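Uncharacterized protein (Bacteroides uniformis ATCC 8492, PDB 4Q68) probably acts as an N-acetylmuramoyl-L-alanine amidase of the NlpC/P60 kind, cutting the amide bond between sugar and peptide in cell-wall fragments. Local coordinates at residues P137-V140 / A141-K144; A194-D198 / N199-L203; L220-M223 / L224-N227. One frame throughout, in Å; residues are numbered along the deposited sequence. Where two conformers were deposited one is given.

Contact 1 of 3, residues P137-V140 / A141-K144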
# COMPACT_ATOMS: atom_id res chain seq x y z
N PRO A 137 -6.78 14.50 -21.09
CA PRO A 137 -6.63 13.35 -21.97
C PRO A 137 -5.20 12.82 -22.00
O PRO A 137 -5.00 11.62 -22.18
CB PRO A 137 -7.06 13.91 -23.33
CG PRO A 137 -8.02 14.97 -22.98
CD PRO A 137 -7.46 15.62 -21.76
N GLU A 138 -4.21 13.68 -21.80
CA GLU A 138 -2.84 13.22 -21.78
C GLU A 138 -2.60 12.30 -20.59
O GLU A 138 -1.98 11.25 -20.73
CB GLU A 138 -1.85 14.39 -21.77
CG GLU A 138 -0.42 13.92 -21.90
CD GLU A 138 0.60 15.03 -22.00
OE1 GLU A 138 0.24 16.20 -21.81
OE2 GLU A 138 1.77 14.73 -22.30
N ASN A 139 -3.06 12.71 -19.41
CA ASN A 139 -2.90 11.85 -18.24
C ASN A 139 -3.68 10.56 -18.36
O ASN A 139 -3.22 9.51 -17.93
CB ASN A 139 -3.26 12.56 -16.94
CG ASN A 139 -2.21 13.55 -16.48
OD1 ASN A 139 -1.04 13.50 -16.92
ND2 ASN A 139 -2.59 14.41 -15.53
N VAL A 140 -4.90 10.62 -18.90
CA VAL A 140 -5.67 9.40 -19.11
C VAL A 140 -4.90 8.43 -20.02
O VAL A 140 -4.83 7.24 -19.73
CB VAL A 140 -7.07 9.71 -19.66
CG1 VAL A 140 -7.76 8.45 -20.17
CG2 VAL A 140 -7.90 10.39 -18.60
N ALA A 141 -4.33 8.93 -21.11
CA ALA A 141 -3.58 8.08 -22.01
C ALA A 141 -2.36 7.47 -21.33
O ALA A 141 -2.06 6.29 -21.52
CB ALA A 141 -3.19 8.84 -23.27
N LYS A 142 -1.65 8.27 -20.52
CA LYS A 142 -0.51 7.76 -19.78
C LYS A 142 -0.95 6.66 -18.83
O LYS A 142 -0.28 5.63 -18.70
CB LYS A 142 0.19 8.88 -19.02
CG LYS A 142 1.01 9.79 -19.92
CD LYS A 142 1.58 11.00 -19.19
CE LYS A 142 2.48 11.83 -20.09
NZ LYS A 142 3.05 12.98 -19.38
N MSE A 143 -2.09 6.85 -18.16
CA MSE A 143 -2.60 5.81 -17.27
C MSE A 143 -3.00 4.55 -18.02
O MSE A 143 -2.74 3.45 -17.53
CB MSE A 143 -3.79 6.28 -16.43
CG MSE A 143 -3.46 7.33 -15.37
SE MSE A 143 -1.91 6.92 -14.23
CE MSE A 143 -2.43 5.15 -13.66
N LYS A 144 -3.60 4.68 -19.20
CA LYS A 144 -3.95 3.49 -19.97
C LYS A 144 -2.70 2.69 -20.31
O LYS A 144 -2.71 1.45 -20.26
CB LYS A 144 -4.70 3.85 -21.25
CG LYS A 144 -6.13 4.31 -21.04
CD LYS A 144 -6.77 4.71 -22.36
CE LYS A 144 -8.21 5.15 -22.20
NZ LYS A 144 -8.79 5.65 -23.48
O HOH W 1 0.63 14.59 -18.84
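Lys142 lies back along Glu138, one turn earlier in the helix that starts at Pro137, and the two side chains run side by side in the same direction. At its root, CB of Lys142 rests near the carbonyl oxygens of both Glu138 and Asn139. The first torsion sets CG opposite the carbonyl carbon and beside the backbone N (chi1 -75°), which brings CG to 3.4 Å from Glu138 O, the oxygen that also accepts the Lys142 N-H at 3.0 Å. CD passes the same oxygen at a looser distance. Beyond it the chain is fully extended, and CE comes alongside the glutamate, 4.0 Å from Glu138 CG. The tip, NZ of Lys142, ends 3.6 Å from Glu138 OE2, a long salt bridge. NZ also gives a hydrogen bond of 3.0 Å to a water, and that water donates in turn to Asn139 OD1 at 2.8 Å. The same amide is fixed at its other end, because Asn139 ND2 is hydrogen-bonded to Gln132 O, tying this first turn to the neighbouring helix 131-134.

Round the helix, Lys144 reaches past Val140, its CE 3.9 Å from Val140 CG1. The buried Met143, a selenomethionine, bends at both its second and third torsions and leads away from the turn, packing on Leu133, Tyr90 and Met123. Regular i to i+4 backbone bonds run beneath all this, Met143 N to Asn139 O being one at 2.9 Å. With the salt bridge long and a water joining ammonium to amide, the Lys142 charge is probably shared between carboxylate and solvent, while Asn139 and Met143 link this turn to the rest of the protein.

Contact 2 of 3, residues A194-D198 / N199-L203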
# COMPACT_ATOMS: atom_id res chain seq x y z
N ALA A 194 1.24 -5.42 9.51
CA ALA A 194 0.96 -6.59 10.33
C ALA A 194 1.43 -6.41 11.77
O ALA A 194 2.54 -5.96 12.02
CB ALA A 194 1.66 -7.80 9.74
N PHE A 195 0.59 -6.81 12.71
CA PHE A 195 0.88 -6.71 14.14
C PHE A 195 0.27 -7.92 14.85
O PHE A 195 -0.95 -8.06 14.91
CB PHE A 195 0.26 -5.42 14.67
CG PHE A 195 0.30 -5.26 16.19
CD1 PHE A 195 1.37 -5.72 16.95
CD2 PHE A 195 -0.71 -4.58 16.83
CE1 PHE A 195 1.39 -5.55 18.33
CE2 PHE A 195 -0.68 -4.40 18.22
CZ PHE A 195 0.36 -4.88 18.95
N TYR A 196 1.14 -8.75 15.42
CA TYR A 196 0.70 -9.86 16.26
C TYR A 196 0.53 -9.36 17.69
O TYR A 196 1.48 -8.89 18.32
CB TYR A 196 1.68 -11.01 16.23
CG TYR A 196 1.66 -11.81 14.95
CD1 TYR A 196 0.80 -12.88 14.80
CD2 TYR A 196 2.49 -11.48 13.89
CE1 TYR A 196 0.79 -13.62 13.63
CE2 TYR A 196 2.48 -12.22 12.71
CZ TYR A 196 1.63 -13.30 12.59
OH TYR A 196 1.60 -14.05 11.45
N ALA A 197 -0.68 -9.48 18.20
CA ALA A 197 -1.01 -9.08 19.56
C ALA A 197 -1.60 -10.31 20.23
O ALA A 197 -2.66 -10.79 19.81
CB ALA A 197 -2.00 -7.92 19.57
N ASP A 198 -0.88 -10.86 21.21
CA ASP A 198 -1.31 -12.06 21.89
C ASP A 198 -1.66 -13.14 20.88
O ASP A 198 -2.72 -13.78 20.97
CB ASP A 198 -2.52 -11.74 22.78
CG ASP A 198 -2.95 -12.91 23.64
OD1 ASP A 198 -2.09 -13.72 24.06
OD2 ASP A 198 -4.16 -13.01 23.91
N ASN A 199 -0.74 -13.33 19.94
CA ASN A 199 -0.83 -14.33 18.89
C ASN A 199 -1.90 -14.14 17.81
O ASN A 199 -1.88 -14.88 16.83
CB ASN A 199 -0.90 -15.74 19.47
CG ASN A 199 0.32 -16.05 20.31
OD1 ASN A 199 1.45 -15.87 19.85
ND2 ASN A 199 0.11 -16.49 21.54
N LYS A 200 -2.79 -13.15 17.94
CA LYS A 200 -3.71 -12.84 16.85
C LYS A 200 -2.99 -11.92 15.88
O LYS A 200 -2.31 -10.98 16.29
CB LYS A 200 -4.96 -12.15 17.36
CG LYS A 200 -5.75 -13.04 18.27
CD LYS A 200 -7.03 -12.40 18.77
CE LYS A 200 -7.87 -13.37 19.59
NZ LYS A 200 -7.15 -13.81 20.80
N LEU A 201 -3.15 -12.18 14.58
CA LEU A 201 -2.65 -11.27 13.56
C LEU A 201 -3.68 -10.18 13.32
O LEU A 201 -4.75 -10.42 12.75
CB LEU A 201 -2.33 -12.01 12.27
CG LEU A 201 -1.94 -11.13 11.09
CD1 LEU A 201 -0.71 -10.28 11.38
CD2 LEU A 201 -1.72 -11.98 9.87
N LEU A 202 -3.33 -8.99 13.81
CA LEU A 202 -4.10 -7.76 13.67
C LEU A 202 -3.44 -6.88 12.62
O LEU A 202 -2.37 -7.18 12.09
CB LEU A 202 -4.16 -7.00 15.01
CG LEU A 202 -4.56 -7.80 16.24
CD1 LEU A 202 -4.62 -6.88 17.44
CD2 LEU A 202 -5.88 -8.53 16.03
N LEU A 203 -4.13 -5.80 12.27
CA LEU A 203 -3.62 -4.82 11.33
C LEU A 203 -3.57 -3.44 11.97
O LEU A 203 -4.55 -3.00 12.58
CB LEU A 203 -4.51 -4.79 10.09
CG LEU A 203 -3.88 -4.17 8.85
CD1 LEU A 203 -2.81 -5.09 8.29
CD2 LEU A 203 -4.93 -3.89 7.79
O HOH W 2 -6.02 -11.71 22.29
O HOH W 3 -4.74 -15.51 19.80
O HOH W 4 -2.58 -16.25 22.74
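Lys200 NZ is held by two waters that lead back to Asp198: one, 2.8 Å from NZ, donates to Asp198 OD2, and the other donates to Asp198 O. The first bridges opposite charges, Asp198 OD2 and Lys200 NZ, which stay 4.4 Å apart; the second ties the ammonium to the turn's backbone. This is the tip of a beta hairpin with a two-residue loop, Asp198 and Asn199 at the corners of a type I' turn, both with positive phi. Below the turn, the pairs Ala197 with Lys200 and Phe195 with Leu202 are antiparallel and hydrogen-bonded, the Leu202 N to Phe195 O bond measuring 2.8 Å. On the face carrying Tyr196, Leu201 CD1 sits over the ring 4.0 Å from its centroid, a CH-pi contact. Leu201 CG stands opposite its own backbone N (chi1 174°), and the same methyl also reaches Ala194 CB at 3.8 Å. At the ring's edge, in its plane, lies Asn199 O; farther out, Tyr196 OH is hydrogen-bonded to Ile171 O. Replacing Tyr196 with an alanine would probably leave Leu201 CD1 without its aromatic cover and Ile171 O without this hydroxyl partner. On the other face, Ala197 CB meets Leu202 CD1 at 3.5 Å.

Contact 3 of 3, residues L220-M223 / L224-N227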
# COMPACT_ATOMS: atom_id res chain seq x y z
N LEU A 220 -7.04 -9.68 11.22
CA LEU A 220 -7.04 -9.45 9.78
C LEU A 220 -7.94 -10.46 9.05
O LEU A 220 -8.66 -10.09 8.13
CB LEU A 220 -5.60 -9.50 9.27
CG LEU A 220 -5.38 -9.33 7.77
CD1 LEU A 220 -5.96 -8.06 7.22
CD2 LEU A 220 -3.89 -9.43 7.46
N SER A 221 -7.91 -11.72 9.47
CA SER A 221 -8.77 -12.74 8.87
C SER A 221 -10.23 -12.32 8.90
O SER A 221 -10.97 -12.55 7.94
CB SER A 221 -8.60 -14.07 9.59
OG SER A 221 -8.84 -13.91 10.98
N GLN A 222 -10.68 -11.75 10.02
CA GLN A 222 -12.07 -11.30 10.17
C GLN A 222 -12.35 -10.07 9.32
O GLN A 222 -13.42 -9.93 8.75
CB GLN A 222 -12.39 -11.01 11.64
CG GLN A 222 -13.86 -10.75 11.92
CD GLN A 222 -14.72 -11.95 11.72
OE1 GLN A 222 -15.77 -11.89 11.05
NE2 GLN A 222 -14.31 -13.06 12.28
N MSE A 223 -11.40 -9.14 9.28
CA MSE A 223 -11.54 -7.97 8.41
C MSE A 223 -11.82 -8.41 6.99
O MSE A 223 -12.70 -7.86 6.30
CB MSE A 223 -10.27 -7.13 8.41
CG MSE A 223 -9.95 -6.45 9.73
SE MSE A 223 -8.29 -5.45 9.65
CE MSE A 223 -8.76 -4.19 8.23
N LEU A 224 -11.09 -9.41 6.52
CA LEU A 224 -11.29 -9.92 5.17
C LEU A 224 -12.66 -10.59 5.03
O LEU A 224 -13.39 -10.33 4.08
CB LEU A 224 -10.17 -10.90 4.79
CG LEU A 224 -8.75 -10.34 4.82
CD1 LEU A 224 -7.74 -11.44 4.61
CD2 LEU A 224 -8.55 -9.26 3.76
N LYS A 225 -13.04 -11.41 6.00
CA LYS A 225 -14.33 -12.09 5.97
C LYS A 225 -15.48 -11.09 5.87
O LYS A 225 -16.48 -11.34 5.19
CB LYS A 225 -14.46 -12.96 7.23
CG LYS A 225 -15.55 -14.01 7.21
CD LYS A 225 -15.42 -14.96 8.40
CE LYS A 225 -16.57 -15.95 8.47
NZ LYS A 225 -16.23 -17.13 9.32
N ASP A 226 -15.36 -9.98 6.58
CA ASP A 226 -16.43 -8.99 6.68
C ASP A 226 -16.66 -8.12 5.45
O ASP A 226 -17.64 -7.39 5.42
CB ASP A 226 -16.16 -8.06 7.87
CG ASP A 226 -16.28 -8.77 9.21
OD1 ASP A 226 -16.86 -9.88 9.28
OD2 ASP A 226 -15.77 -8.21 10.20
N ASN A 227 -15.78 -8.18 4.47
CA ASN A 227 -15.96 -7.43 3.23
C ASN A 227 -15.96 -8.39 2.07
O ASN A 227 -14.94 -8.98 1.74
CB ASN A 227 -14.88 -6.36 3.05
CG ASN A 227 -15.19 -5.42 1.91
OD1 ASN A 227 -15.79 -5.80 0.91
ND2 ASN A 227 -14.80 -4.16 2.06
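Leu220 to Asn227 coil as one short alpha-helix and its exit, with the N-H groups of Leu224, Lys225 and Asp226 bonded to the carbonyl oxygens of Leu220, Ser221 and Gln222 at 3.0, 3.1 and 2.9 Å. The helix, 220-225, follows strand 212-215 and leads toward strand 230-238, and its buried side lies against the sheet. Leu220 and Leu224, one turn apart, form that apolar side. Leu224 CG lies opposite the carbonyl carbon (chi1 -59°), which turns it back over the preceding turn, 3.3 Å from Leu220 O and 4.3 Å from Leu220 CD1. From there Leu220 reaches Ile177 and Leu224 reaches Ile179, both on strand 176-181. Met223, a selenomethionine, packs in at least one of its two conformers against Leu203 and His205 on strand 200-207.

The outer side is polar. Gln222 and Asp226 cross each other at an angle, their amide and carboxylate planes 46° apart. Gln222 CG, set opposite the backbone N by the first torsion (chi1 -171°), comes within 3.6 Å of Asp226 OD2; the bend at the second torsion then directs the amide, which may well be modelled turned over, and which of its atoms faces the carboxylate is doubtful. Asp226 also leans back over the helix, its CB 3.4 Å from Gln222 O, which already takes the Asp226 N-H.

At the exit, Leu224 O is shared: it accepts the N-H of Asn227 and a hydrogen bond from Lys160 NZ. The first of these, 3.2 Å from Asn227 N to Leu224 O, spans three residues as the chain leaves the helix, while Asn227 OD1 takes the backbone N-H of Lys229.

Overall arrangement
Contacts 2 and 3 belong together, while contact 1 stands apart. The hairpin and the helix have centres about 14 Å apart and meet directly: Leu201 O and Leu220 N lie 2.9 Å apart, probably hydrogen-bonded, and Leu203 CB packs on Met223 SE at 3.9 Å in at least one of the two Met223 conformers. Contact 1 lies across the centre of the chain from contact 2, their centres about 40 Å apart, and its centre is about 34 Å from that of contact 3. The Met143 side chain of contact 1 is about 7 Å from a bound NAG, the N-acetylglucosamine attached to the protein; the Asn227 side chain of contact 3 is about 14 Å from a bound NAG. A sodium ion lies about 4 Å from the Lys200 side chain.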